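Local coordinates for protein phosphatidylinositol-specific phospholipase C1 (Streptomyces antibioticus, PDB 3H4X) that is a member of the calcium-dependent phosphoinositide phospholipase C family and folds as a closed parallel beta barrel surrounded by helices, at residues L61-N66 / R70-S75; Q102-C107 / D146-Q151; F134-G139 / D210-G215; E192-T197 / V258-A263; K218-A221 / A227-T230. One frame throughout, in Å; residues are numbered along the deposited sequence.

Interaction 1: L61-N66 / R70-S75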
# COMPACT_ATOMS: atom_id res chain seq x y z
N LEU A 61 -0.20 6.69 2.24
CA LEU A 61 -1.18 7.77 2.32
C LEU A 61 -2.17 7.50 3.44
O LEU A 61 -2.63 6.36 3.60
CB LEU A 61 -1.99 7.85 1.02
CG LEU A 61 -1.25 8.10 -0.29
CD1 LEU A 61 -2.22 8.12 -1.45
CD2 LEU A 61 -0.48 9.41 -0.21
N ASP A 62 -2.53 8.54 4.18
CA ASP A 62 -3.56 8.46 5.22
C ASP A 62 -4.84 9.13 4.72
O ASP A 62 -4.82 10.32 4.39
CB ASP A 62 -3.09 9.16 6.50
CG ASP A 62 -1.94 8.44 7.18
OD1 ASP A 62 -1.87 7.19 7.09
OD2 ASP A 62 -1.11 9.11 7.82
N LEU A 63 -5.93 8.37 4.66
CA LEU A 63 -7.21 8.87 4.17
C LEU A 63 -8.26 8.85 5.26
O LEU A 63 -8.27 7.98 6.13
CB LEU A 63 -7.73 8.03 3.01
CG LEU A 63 -6.92 8.02 1.72
CD1 LEU A 63 -7.71 7.29 0.64
CD2 LEU A 63 -6.56 9.43 1.27
N TRP A 64 -9.19 9.80 5.18
CA TRP A 64 -10.31 9.89 6.11
C TRP A 64 -11.62 9.87 5.33
O TRP A 64 -11.81 10.67 4.42
CB TRP A 64 -10.22 11.17 6.93
CG TRP A 64 -8.95 11.30 7.71
CD1 TRP A 64 -7.71 11.60 7.22
CD2 TRP A 64 -8.80 11.16 9.12
NE1 TRP A 64 -6.80 11.64 8.24
CE2 TRP A 64 -7.44 11.37 9.42
CE3 TRP A 64 -9.69 10.87 10.17
CZ2 TRP A 64 -6.95 11.31 10.72
CZ3 TRP A 64 -9.19 10.81 11.45
CH2 TRP A 64 -7.83 11.03 11.72
N SER A 65 -12.51 8.95 5.70
CA SER A 65 -13.79 8.80 5.01
C SER A 65 -14.97 9.34 5.79
O SER A 65 -16.05 9.51 5.23
CB SER A 65 -14.09 7.32 4.73
OG SER A 65 -12.99 6.63 4.17
N ASN A 66 -14.79 9.56 7.09
CA ASN A 66 -15.90 9.91 7.97
C ASN A 66 -15.88 11.35 8.46
O ASN A 66 -16.61 11.73 9.38
CB ASN A 66 -16.00 8.92 9.13
CG ASN A 66 -16.59 7.60 8.70
OD1 ASN A 66 -17.79 7.49 8.46
ND2 ASN A 66 -15.74 6.58 8.59
N ARG A 70 -18.18 16.26 1.40
CA ARG A 70 -17.66 15.40 0.35
C ARG A 70 -16.14 15.25 0.43
O ARG A 70 -15.45 16.02 1.11
CB ARG A 70 -18.07 15.94 -1.03
CG ARG A 70 -19.57 16.05 -1.22
CD ARG A 70 -19.94 16.44 -2.65
NE ARG A 70 -19.56 15.42 -3.62
CZ ARG A 70 -20.29 14.34 -3.89
NH1 ARG A 70 -21.43 14.12 -3.25
NH2 ARG A 70 -19.87 13.46 -4.80
N SER A 71 -15.64 14.23 -0.27
CA SER A 71 -14.21 13.97 -0.45
C SER A 71 -13.61 13.04 0.60
O SER A 71 -14.06 13.00 1.75
CB SER A 71 -13.40 15.27 -0.54
OG SER A 71 -13.03 15.75 0.75
N TRP A 72 -12.62 12.26 0.17
CA TRP A 72 -11.73 11.56 1.09
C TRP A 72 -10.60 12.51 1.43
O TRP A 72 -9.87 12.97 0.54
CB TRP A 72 -11.13 10.32 0.43
CG TRP A 72 -11.92 9.07 0.56
CD1 TRP A 72 -11.96 8.21 1.62
CD2 TRP A 72 -12.77 8.50 -0.45
NE1 TRP A 72 -12.79 7.15 1.34
CE2 TRP A 72 -13.30 7.31 0.08
CE3 TRP A 72 -13.14 8.89 -1.74
CZ2 TRP A 72 -14.18 6.50 -0.65
CZ3 TRP A 72 -14.00 8.09 -2.45
CH2 TRP A 72 -14.52 6.91 -1.90
N ARG A 73 -10.43 12.80 2.71
CA ARG A 73 -9.38 13.73 3.12
C ARG A 73 -8.03 13.04 3.16
O ARG A 73 -7.93 11.87 3.51
CB ARG A 73 -9.67 14.29 4.51
CG ARG A 73 -11.10 14.68 4.76
CD ARG A 73 -11.53 15.85 3.89
NE ARG A 73 -12.83 16.33 4.34
CZ ARG A 73 -13.00 17.21 5.32
NH1 ARG A 73 -11.94 17.73 5.93
NH2 ARG A 73 -14.22 17.58 5.69
N VAL A 74 -6.99 13.79 2.83
CA VAL A 74 -5.62 13.34 3.01
C VAL A 74 -5.03 14.17 4.14
O VAL A 74 -4.92 15.40 4.02
CB VAL A 74 -4.78 13.53 1.74
CG1 VAL A 74 -3.34 13.09 1.98
CG2 VAL A 74 -5.40 12.78 0.57
N SER A 75 -4.67 13.52 5.24
CA SER A 75 -4.19 14.24 6.42
C SER A 75 -3.62 13.25 7.42
O SER A 75 -4.16 12.16 7.61
CB SER A 75 -5.34 15.02 7.07
OG SER A 75 -4.89 15.87 8.11
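W64 and R73 form an antiparallel hydrogen-bonded pair, their CA atoms 5.0 Å apart. W64 N donates to R73 O at 2.9 Å, and R73 N returns the bond to W64 O. Two residues from that pair in each segment, S75 N reaches D62 O only weakly. Contacts from CA-H groups fill the gaps of this ladder, for example L63 CA to R73 O at 3.2 Å.

The ladder is a beta hairpin: strand 58-64, a parallel stave of the barrel, is followed, after a connection of eight residues, by the two-residue strand 73-74, which runs back along it as an antiparallel branch.

Two indoles add side-chain bonds. W64 NE1 donates to S75 O at 2.8 Å, nearly straight (168°); the oxygen lies in the indole plane, whereas the donor stands 39° above the plane of the carbonyl. W64 chi1 of -58° sets CG beside the backbone N, which swings the ring back toward the D62 end of its own strand, level with S75 across the hairpin. At the other end W72 NE1 meets S65 OG at 2.9 Å, at the edge of the indole, but the bond is bent and weak; S65 OG also bonds to G133 O.

Apolar contact comes from the sheet face bearing L63 and V74, a non-hydrogen-bonded pair whose side chains cross obliquely, L63 CD2 touching V74 CG2 at 3.6 Å. On the other face W64 CB meets R73 CB at 4.0 Å, after which the arginine bends at chi2 and leads away to bond L68 O and G81 O.

Interaction 2: Q102-C107 / D146-Q151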
# COMPACT_ATOMS: atom_id res chain seq x y z
N GLN A 102 -4.54 19.22 -1.30
CA GLN A 102 -5.67 18.62 -2.00
C GLN A 102 -6.03 17.25 -1.42
O GLN A 102 -5.26 16.67 -0.65
CB GLN A 102 -5.40 18.53 -3.51
CG GLN A 102 -5.10 19.88 -4.13
CD GLN A 102 -6.23 20.87 -3.91
OE1 GLN A 102 -7.34 20.67 -4.40
NE2 GLN A 102 -5.95 21.94 -3.17
N ASP A 103 -7.21 16.76 -1.79
CA ASP A 103 -7.75 15.52 -1.26
C ASP A 103 -7.29 14.30 -2.05
O ASP A 103 -6.37 14.38 -2.86
CB ASP A 103 -9.28 15.60 -1.25
CG ASP A 103 -9.88 15.74 -2.64
OD1 ASP A 103 -9.12 15.74 -3.63
OD2 ASP A 103 -11.12 15.87 -2.74
N PHE A 104 -7.93 13.16 -1.80
CA PHE A 104 -7.52 11.91 -2.43
C PHE A 104 -7.66 11.99 -3.95
O PHE A 104 -6.78 11.54 -4.69
CB PHE A 104 -8.32 10.74 -1.85
CG PHE A 104 -7.90 9.38 -2.37
CD1 PHE A 104 -6.57 9.05 -2.54
CD2 PHE A 104 -8.86 8.42 -2.63
CE1 PHE A 104 -6.20 7.79 -3.00
CE2 PHE A 104 -8.50 7.16 -3.08
CZ PHE A 104 -7.17 6.85 -3.26
N ALA A 105 -8.77 12.56 -4.42
CA ALA A 105 -8.94 12.76 -5.85
C ALA A 105 -7.79 13.58 -6.44
O ALA A 105 -7.33 13.31 -7.55
CB ALA A 105 -10.28 13.40 -6.16
N GLY A 106 -7.32 14.57 -5.69
CA GLY A 106 -6.19 15.38 -6.12
C GLY A 106 -4.90 14.58 -6.19
O GLY A 106 -4.11 14.74 -7.12
N CYS A 107 -4.68 13.73 -5.20
CA CYS A 107 -3.53 12.84 -5.20
C CYS A 107 -3.55 11.94 -6.44
O CYS A 107 -2.55 11.78 -7.13
CB CYS A 107 -3.53 11.99 -3.94
SG CYS A 107 -2.18 10.82 -3.84
N ASP A 146 -13.31 2.19 -5.26
CA ASP A 146 -12.94 1.57 -6.53
C ASP A 146 -13.30 2.47 -7.71
O ASP A 146 -12.52 2.64 -8.65
CB ASP A 146 -13.65 0.23 -6.72
CG ASP A 146 -13.08 -0.89 -5.88
OD1 ASP A 146 -11.95 -0.78 -5.36
OD2 ASP A 146 -13.78 -1.92 -5.78
N ALA A 147 -14.51 3.03 -7.68
CA ALA A 147 -15.00 3.83 -8.80
C ALA A 147 -14.12 5.05 -9.04
O ALA A 147 -13.86 5.42 -10.19
CB ALA A 147 -16.45 4.24 -8.57
N LEU A 148 -13.68 5.69 -7.96
CA LEU A 148 -12.82 6.86 -8.07
C LEU A 148 -11.47 6.49 -8.67
O LEU A 148 -10.96 7.19 -9.54
CB LEU A 148 -12.63 7.51 -6.70
CG LEU A 148 -11.65 8.68 -6.65
CD1 LEU A 148 -12.07 9.81 -7.58
CD2 LEU A 148 -11.52 9.18 -5.22
N ILE A 149 -10.88 5.40 -8.19
CA ILE A 149 -9.60 4.97 -8.72
C ILE A 149 -9.72 4.58 -10.20
O ILE A 149 -8.85 4.93 -11.00
CB ILE A 149 -8.99 3.84 -7.87
CG1 ILE A 149 -8.55 4.40 -6.51
CG2 ILE A 149 -7.82 3.18 -8.59
CD1 ILE A 149 -8.11 3.36 -5.52
N ARG A 150 -10.79 3.88 -10.56
CA ARG A 150 -11.01 3.54 -11.97
C ARG A 150 -11.10 4.81 -12.82
O ARG A 150 -10.52 4.88 -13.90
CB ARG A 150 -12.30 2.72 -12.17
CG ARG A 150 -12.22 1.28 -11.67
CD ARG A 150 -13.31 0.39 -12.27
NE ARG A 150 -14.65 0.97 -12.15
CZ ARG A 150 -15.43 0.85 -11.08
NH1 ARG A 150 -15.01 0.18 -10.01
NH2 ARG A 150 -16.62 1.42 -11.06
N GLN A 151 -11.83 5.80 -12.33
CA GLN A 151 -12.02 7.05 -13.06
C GLN A 151 -10.69 7.78 -13.28
O GLN A 151 -10.42 8.28 -14.36
CB GLN A 151 -13.00 7.95 -12.32
CG GLN A 151 -13.38 9.23 -13.06
CD GLN A 151 -12.54 10.42 -12.67
OE1 GLN A 151 -12.24 10.63 -11.50
NE2 GLN A 151 -12.17 11.23 -13.66
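Two hydroxyls, those of Y213 and T230, grip D146 OD1 at the beginning of segment 146-151, two and three residues before L148 and I149, which meet F104 and A105 across the contact. The meeting itself is wholly apolar. L148 CD2 approaches F104 CD2 at 3.8 Å, slanting against the ring, and the two side chains lie alongside, pointing opposite ways. I149 CD1 comes to the ring differently, at the edge and near its plane, 4.3 Å from F104 CZ. The other methyl of the leucine, L148 CD1, lies 4.3 Å from A105 CB. F104 holds CG anti to its backbone N (chi1 -176°), which directs the ring across to the second helix.

The start of helix 104-117 is fixed by D103 at the N-cap: its OD1 accepts from G106 N at 3.0 Å, met nearly head-on to the C-O bond, and this places F104 and A105 in the first turn.

In the fold, the pair joins two helices packed outside the barrel. L108, one turn on in helix 104-117, also touches L148 and I149, while F104 rests on L63 of strand 58-64 and its backbone bonds to W72, in the returning arm of the hairpin.

Interaction 3: F134-G139 / D210-G215; sequences FNAKGG and DVEYAG
F134 and E212 are the closest backbone pair, their CA atoms 8.0 Å apart, with an irregular loop facing a helix and no direct hydrogen bond between them. E212 spans the gap with an extended chain, CG anti to the backbone N (chi1 -172°), and lays its carboxylate against F134. OE1 is 3.5 Å from F134 CB and sits at the edge of the ring, near its plane; the carboxylate plane itself is turned 63° from the ring. OE2 also approaches F134 CB and comes 4.1 Å from A136 CB.

Y213, the next residue of helix 209-222, brings its ring to the far end of the phenylalanine. Y213 CD1 meets F134 CZ at 3.9 Å, the two side chains passing at a slant. P142 of helix 142-153 touches F134, E212 and Y213 alike, and L193 of strand 189-195 adds to the packing of both rings. The tyrosine hydroxyl is bound away from this contact, to D146.

Water completes the polar side. One molecule accepts from A136 N at 2.9 Å and donates to E212 OE2 at 2.8 Å. A second accepts from F134 N and stands 2.8 Å from E212 OE1, with further acceptors around it.

A136 and E212 line two acetyl-group sites that share P142; H216 completes that of E212. Chemically, OE2 is linked to the amide of A136 through one water, and OE1 probably likewise to that of F134; loop and helix are thus coupled by water and by carbon contacts, without a direct polar bond.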
# COMPACT_ATOMS: atom_id res chain seq x y z
N PHE A 134 -14.05 2.94 6.38
CA PHE A 134 -14.90 3.38 5.29
C PHE A 134 -16.15 4.09 5.80
O PHE A 134 -16.44 4.10 7.00
CB PHE A 134 -15.30 2.19 4.41
CG PHE A 134 -14.22 1.72 3.48
CD1 PHE A 134 -13.89 2.45 2.36
CD2 PHE A 134 -13.53 0.54 3.73
CE1 PHE A 134 -12.90 2.02 1.50
CE2 PHE A 134 -12.54 0.11 2.88
CZ PHE A 134 -12.22 0.84 1.76
N ASN A 135 -16.89 4.68 4.87
CA ASN A 135 -18.12 5.37 5.17
C ASN A 135 -19.13 5.10 4.06
O ASN A 135 -19.49 6.00 3.30
CB ASN A 135 -17.86 6.87 5.30
CG ASN A 135 -19.10 7.66 5.66
OD1 ASN A 135 -20.13 7.09 6.00
ND2 ASN A 135 -18.99 8.98 5.60
N ALA A 136 -19.56 3.85 3.96
CA ALA A 136 -20.49 3.45 2.91
C ALA A 136 -21.77 4.28 2.95
O ALA A 136 -22.28 4.70 1.91
CB ALA A 136 -20.82 1.97 3.03
N LYS A 137 -22.28 4.53 4.15
CA LYS A 137 -23.52 5.28 4.31
C LYS A 137 -23.40 6.69 3.76
O LYS A 137 -24.40 7.28 3.32
CB LYS A 137 -23.93 5.32 5.79
CG LYS A 137 -24.12 3.96 6.43
CD LYS A 137 -25.27 3.20 5.79
CE LYS A 137 -25.52 1.88 6.50
NZ LYS A 137 -26.71 1.16 5.95
N GLY A 138 -22.19 7.24 3.78
CA GLY A 138 -21.95 8.59 3.30
C GLY A 138 -21.40 8.64 1.88
O GLY A 138 -20.87 9.67 1.45
N GLY A 139 -21.51 7.53 1.16
CA GLY A 139 -21.06 7.48 -0.23
C GLY A 139 -19.56 7.31 -0.39
O GLY A 139 -19.01 7.60 -1.45
N ASP A 210 -10.47 -3.88 6.84
CA ASP A 210 -10.02 -5.15 6.29
C ASP A 210 -11.17 -6.10 5.96
O ASP A 210 -11.30 -6.57 4.83
CB ASP A 210 -8.92 -5.81 7.15
CG ASP A 210 -9.30 -5.99 8.62
OD1 ASP A 210 -10.38 -5.56 9.08
OD2 ASP A 210 -8.46 -6.59 9.33
N VAL A 211 -12.03 -6.35 6.94
CA VAL A 211 -13.19 -7.19 6.74
C VAL A 211 -14.15 -6.58 5.72
O VAL A 211 -14.72 -7.28 4.90
CB VAL A 211 -13.92 -7.46 8.08
CG1 VAL A 211 -15.31 -8.06 7.84
CG2 VAL A 211 -13.08 -8.36 8.97
N GLU A 212 -14.31 -5.27 5.77
CA GLU A 212 -15.23 -4.61 4.86
C GLU A 212 -14.76 -4.73 3.41
O GLU A 212 -15.55 -5.08 2.53
CB GLU A 212 -15.43 -3.14 5.24
CG GLU A 212 -16.52 -2.47 4.44
CD GLU A 212 -16.92 -1.12 5.00
OE1 GLU A 212 -16.42 -0.73 6.07
OE2 GLU A 212 -17.75 -0.44 4.35
N TYR A 213 -13.49 -4.46 3.16
CA TYR A 213 -13.02 -4.52 1.79
C TYR A 213 -12.86 -5.95 1.27
O TYR A 213 -13.20 -6.25 0.13
CB TYR A 213 -11.75 -3.69 1.57
CG TYR A 213 -11.50 -3.41 0.11
CD1 TYR A 213 -12.05 -2.30 -0.52
CD2 TYR A 213 -10.74 -4.28 -0.66
CE1 TYR A 213 -11.84 -2.05 -1.87
CE2 TYR A 213 -10.53 -4.05 -2.00
CZ TYR A 213 -11.08 -2.94 -2.61
OH TYR A 213 -10.85 -2.73 -3.95
N ALA A 214 -12.37 -6.85 2.12
CA ALA A 214 -12.28 -8.25 1.74
C ALA A 214 -13.67 -8.82 1.43
O ALA A 214 -13.83 -9.59 0.48
CB ALA A 214 -11.59 -9.07 2.81
N GLY A 215 -14.66 -8.44 2.23
CA GLY A 215 -16.03 -8.87 1.98
C GLY A 215 -16.54 -8.35 0.64
O GLY A 215 -17.27 -9.04 -0.08
O HOH W 1 -14.37 0.38 7.53
O HOH W 2 -18.65 1.76 5.75

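Interaction 4: E192-T197 / V258-A263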
# COMPACT_ATOMS: atom_id res chain seq x y z
N GLU A 192 -2.71 -1.01 -1.61
CA GLU A 192 -2.87 -1.82 -0.40
C GLU A 192 -3.73 -1.04 0.58
O GLU A 192 -3.55 0.17 0.73
CB GLU A 192 -1.50 -2.08 0.24
CG GLU A 192 -1.56 -2.72 1.62
CD GLU A 192 -0.29 -2.56 2.44
OE1 GLU A 192 0.70 -1.95 1.97
OE2 GLU A 192 -0.28 -3.05 3.59
N LEU A 193 -4.67 -1.71 1.23
CA LEU A 193 -5.48 -1.07 2.27
C LEU A 193 -5.20 -1.68 3.64
O LEU A 193 -5.18 -2.91 3.77
CB LEU A 193 -6.97 -1.28 1.97
CG LEU A 193 -7.59 -0.40 0.89
CD1 LEU A 193 -8.88 -0.99 0.36
CD2 LEU A 193 -7.83 1.01 1.42
N ILE A 194 -4.99 -0.84 4.65
CA ILE A 194 -4.99 -1.30 6.04
C ILE A 194 -5.98 -0.49 6.86
O ILE A 194 -6.30 0.66 6.52
CB ILE A 194 -3.60 -1.24 6.72
CG1 ILE A 194 -3.06 0.19 6.77
CG2 ILE A 194 -2.62 -2.19 6.05
CD1 ILE A 194 -1.96 0.38 7.81
N PRO A 195 -6.49 -1.09 7.95
CA PRO A 195 -7.34 -0.35 8.87
C PRO A 195 -6.54 0.74 9.57
O PRO A 195 -5.31 0.65 9.67
CB PRO A 195 -7.78 -1.42 9.89
CG PRO A 195 -7.51 -2.72 9.24
CD PRO A 195 -6.31 -2.49 8.37
N GLY A 196 -7.24 1.75 10.07
CA GLY A 196 -6.58 2.93 10.62
C GLY A 196 -6.58 3.00 12.13
O GLY A 196 -7.31 2.27 12.81
N THR A 197 -5.76 3.90 12.66
CA THR A 197 -5.63 4.05 14.10
C THR A 197 -6.91 4.52 14.78
O THR A 197 -7.18 4.16 15.93
CB THR A 197 -4.49 5.02 14.46
OG1 THR A 197 -4.72 6.29 13.82
CG2 THR A 197 -3.15 4.47 14.00
N VAL A 258 -1.83 -9.99 1.17
CA VAL A 258 -0.90 -8.96 1.59
C VAL A 258 -0.96 -8.87 3.11
O VAL A 258 -2.04 -8.95 3.70
CB VAL A 258 -1.24 -7.59 0.95
CG1 VAL A 258 -0.21 -6.53 1.35
CG2 VAL A 258 -1.33 -7.73 -0.56
N PHE A 259 0.20 -8.71 3.73
CA PHE A 259 0.34 -8.70 5.18
C PHE A 259 1.26 -7.55 5.53
O PHE A 259 2.21 -7.27 4.80
CB PHE A 259 0.91 -10.03 5.65
CG PHE A 259 0.05 -11.19 5.30
CD1 PHE A 259 -0.85 -11.71 6.21
CD2 PHE A 259 0.10 -11.75 4.03
CE1 PHE A 259 -1.67 -12.76 5.87
CE2 PHE A 259 -0.71 -12.81 3.68
CZ PHE A 259 -1.60 -13.32 4.61
N ASP A 260 0.96 -6.86 6.62
CA ASP A 260 1.62 -5.61 6.94
C ASP A 260 1.82 -5.56 8.45
O ASP A 260 0.85 -5.65 9.21
CB ASP A 260 0.71 -4.47 6.47
CG ASP A 260 1.36 -3.11 6.54
OD1 ASP A 260 1.79 -2.72 7.64
OD2 ASP A 260 1.44 -2.44 5.49
N GLY A 261 3.07 -5.45 8.89
CA GLY A 261 3.34 -5.50 10.32
C GLY A 261 4.71 -4.97 10.67
O GLY A 261 5.54 -4.70 9.80
N ASP A 262 4.95 -4.83 11.97
CA ASP A 262 6.16 -4.24 12.50
C ASP A 262 7.40 -5.09 12.22
O ASP A 262 7.44 -6.28 12.55
CB ASP A 262 5.98 -4.05 14.01
CG ASP A 262 7.19 -3.46 14.67
OD1 ASP A 262 7.51 -2.29 14.37
OD2 ASP A 262 7.82 -4.16 15.48
N ALA A 263 8.43 -4.48 11.63
CA ALA A 263 9.65 -5.20 11.26
C ALA A 263 10.33 -5.88 12.45
O ALA A 263 10.70 -7.06 12.37
CB ALA A 263 10.63 -4.26 10.57
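E192 and I194 meet V258 and D260 inside the closed parallel barrel, over the intervening strand 232-236, which pairs with both of their strands. The axes of segments 192-195 and 258-262 come within 8.6 Å at a crossing angle of -49°, and the CA atoms of E192 and V258 are 7.7 Å apart, too far for backbone pairing, so the contact belongs to side chains.

Its tight part lies between two acids. E192, extended, crosses D260 at about a right angle, and E192 OE2 comes 2.6 Å from D260 OD2 with the carboxylate planes 42° apart. K127 of strand 124-130 forms a salt bridge to D260 OD2, which sets a positive charge beside the acidic pair and probably eases their closeness. Carbon contacts flank the acids: E192 CG passes V258 CG1 at 4.1 Å, and A234 of the middle strand touches both residues.

The loose side lies past I194 and D260. Segment 192-197 leaves its strand after P195 while D262 turns to cap the following helix, and the chains diverge without touching. At the border I194 turns CG1 into the crowded position between backbone N and carbonyl (chi1 61°), leaving its CG2 to face D260 CB at 4.1 Å.

Interaction 5: K218-A221 / A227-T230; sequences KDLA and AQST. With EOH (ethanol), chain L.
The return from a helix to the next barrel strand is closed here, where L220 near the end of helix 209-222 packs on Q228 and S229 in the connection leading to strand 232-236. In this beta/alpha barrel it is the alpha-to-beta return: the helix ends, the chain makes a short 3-10 turn through A227 and Q228, and S229 and T230 run on toward the strand. The CA atoms of L220 and S229 are 7.9 Å apart, so only side chains bridge the gap.

L220 does the reaching, and no hydrogen bond joins the two segments. Its chi1 of -73° and extended chi2 send the two methyls to different partners: CD1 lies 3.9 Å from S229 CB, and CD2 comes 3.7 Å from Q228 NE2. Q228 CG is near both methyls, the two side chains passing at a slant.

Polar groups of the connection bond outside the contact: S229 OG to L226 O, and the backbone O of Q228 to R150 NH1 of helix 142-153. The latter bond ties the return to the neighbouring helix.

Past L220, the Q228 amide continues to an ethanol, probably a remnant of the crystallisation liquor. Q228 NE2 donates to the ethanol atom O at 2.8 Å in a weak bond of 149°. The ethanol atom C1 lies 3.2 Å from Q228 NE2.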
# COMPACT_ATOMS: atom_id res chain seq x y z
N LYS A 218 -15.06 -10.53 -2.05
CA LYS A 218 -15.80 -11.78 -2.05
C LYS A 218 -17.13 -11.62 -2.79
O LYS A 218 -17.50 -12.46 -3.61
CB LYS A 218 -16.04 -12.24 -0.61
CG LYS A 218 -16.87 -13.51 -0.49
CD LYS A 218 -16.99 -13.96 0.97
CE LYS A 218 -17.76 -12.95 1.81
NZ LYS A 218 -19.22 -12.97 1.53
N ASP A 219 -17.83 -10.53 -2.50
CA ASP A 219 -19.12 -10.27 -3.12
C ASP A 219 -18.99 -9.99 -4.62
O ASP A 219 -19.77 -10.49 -5.42
CB ASP A 219 -19.85 -9.14 -2.39
CG ASP A 219 -20.25 -9.52 -0.97
OD1 ASP A 219 -20.30 -10.73 -0.67
OD2 ASP A 219 -20.50 -8.61 -0.16
N LEU A 220 -17.99 -9.19 -5.00
CA LEU A 220 -17.73 -8.95 -6.41
C LEU A 220 -17.46 -10.25 -7.15
O LEU A 220 -18.00 -10.49 -8.23
CB LEU A 220 -16.54 -8.00 -6.60
CG LEU A 220 -16.75 -6.53 -6.26
CD1 LEU A 220 -15.45 -5.78 -6.49
CD2 LEU A 220 -17.88 -5.93 -7.08
N ALA A 221 -16.61 -11.09 -6.57
CA ALA A 221 -16.24 -12.35 -7.21
C ALA A 221 -17.48 -13.22 -7.43
O ALA A 221 -17.64 -13.83 -8.49
CB ALA A 221 -15.20 -13.09 -6.39
N ALA A 227 -13.32 -7.78 -11.69
CA ALA A 227 -12.51 -6.92 -12.56
C ALA A 227 -12.57 -5.45 -12.17
O ALA A 227 -11.65 -4.69 -12.47
CB ALA A 227 -12.91 -7.09 -14.01
N GLN A 228 -13.64 -5.04 -11.51
CA GLN A 228 -13.79 -3.62 -11.18
C GLN A 228 -13.13 -3.23 -9.85
O GLN A 228 -13.13 -2.05 -9.49
CB GLN A 228 -15.27 -3.23 -11.20
CG GLN A 228 -16.07 -3.79 -10.05
CD GLN A 228 -17.56 -3.63 -10.26
OE1 GLN A 228 -18.10 -4.05 -11.29
NE2 GLN A 228 -18.24 -3.03 -9.29
N SER A 229 -12.57 -4.20 -9.13
CA SER A 229 -11.85 -3.93 -7.88
C SER A 229 -10.50 -3.26 -8.16
O SER A 229 -9.94 -3.42 -9.25
CB SER A 229 -11.64 -5.21 -7.07
OG SER A 229 -10.78 -6.11 -7.74
N THR A 230 -9.98 -2.54 -7.18
CA THR A 230 -8.76 -1.76 -7.41
C THR A 230 -7.66 -1.94 -6.37
O THR A 230 -6.55 -1.47 -6.59
CB THR A 230 -9.06 -0.24 -7.50
OG1 THR A 230 -9.52 0.24 -6.23
CG2 THR A 230 -10.08 0.06 -8.59
C1 EOH L . -21.31 -3.72 -9.08
C2 EOH L . -22.79 -3.75 -9.43
O EOH L . -20.90 -2.46 -8.56

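In the fold
Following the chain from its N terminus, interaction 1 closes first, a hairpin with three residues between its segments. Interaction 2 then closes a 38-residue loop and touches the hairpin through W72 and F104. Interaction 3 opens at 134-139, before interaction 2 has closed, so the two cross; it ends on helix 209-222, and Y213 links them at D146. Interaction 4 opens at 192-197, within the loop of interaction 3, and closes later at 258-263, so these also cross. Interaction 5 is nested inside the loop of interaction 4. Interaction 4 belongs to the barrel and meets interaction 3 at L193 and P195; the others tie the hairpin branch and the outer helices 104-117, 142-153 and 209-222 around it.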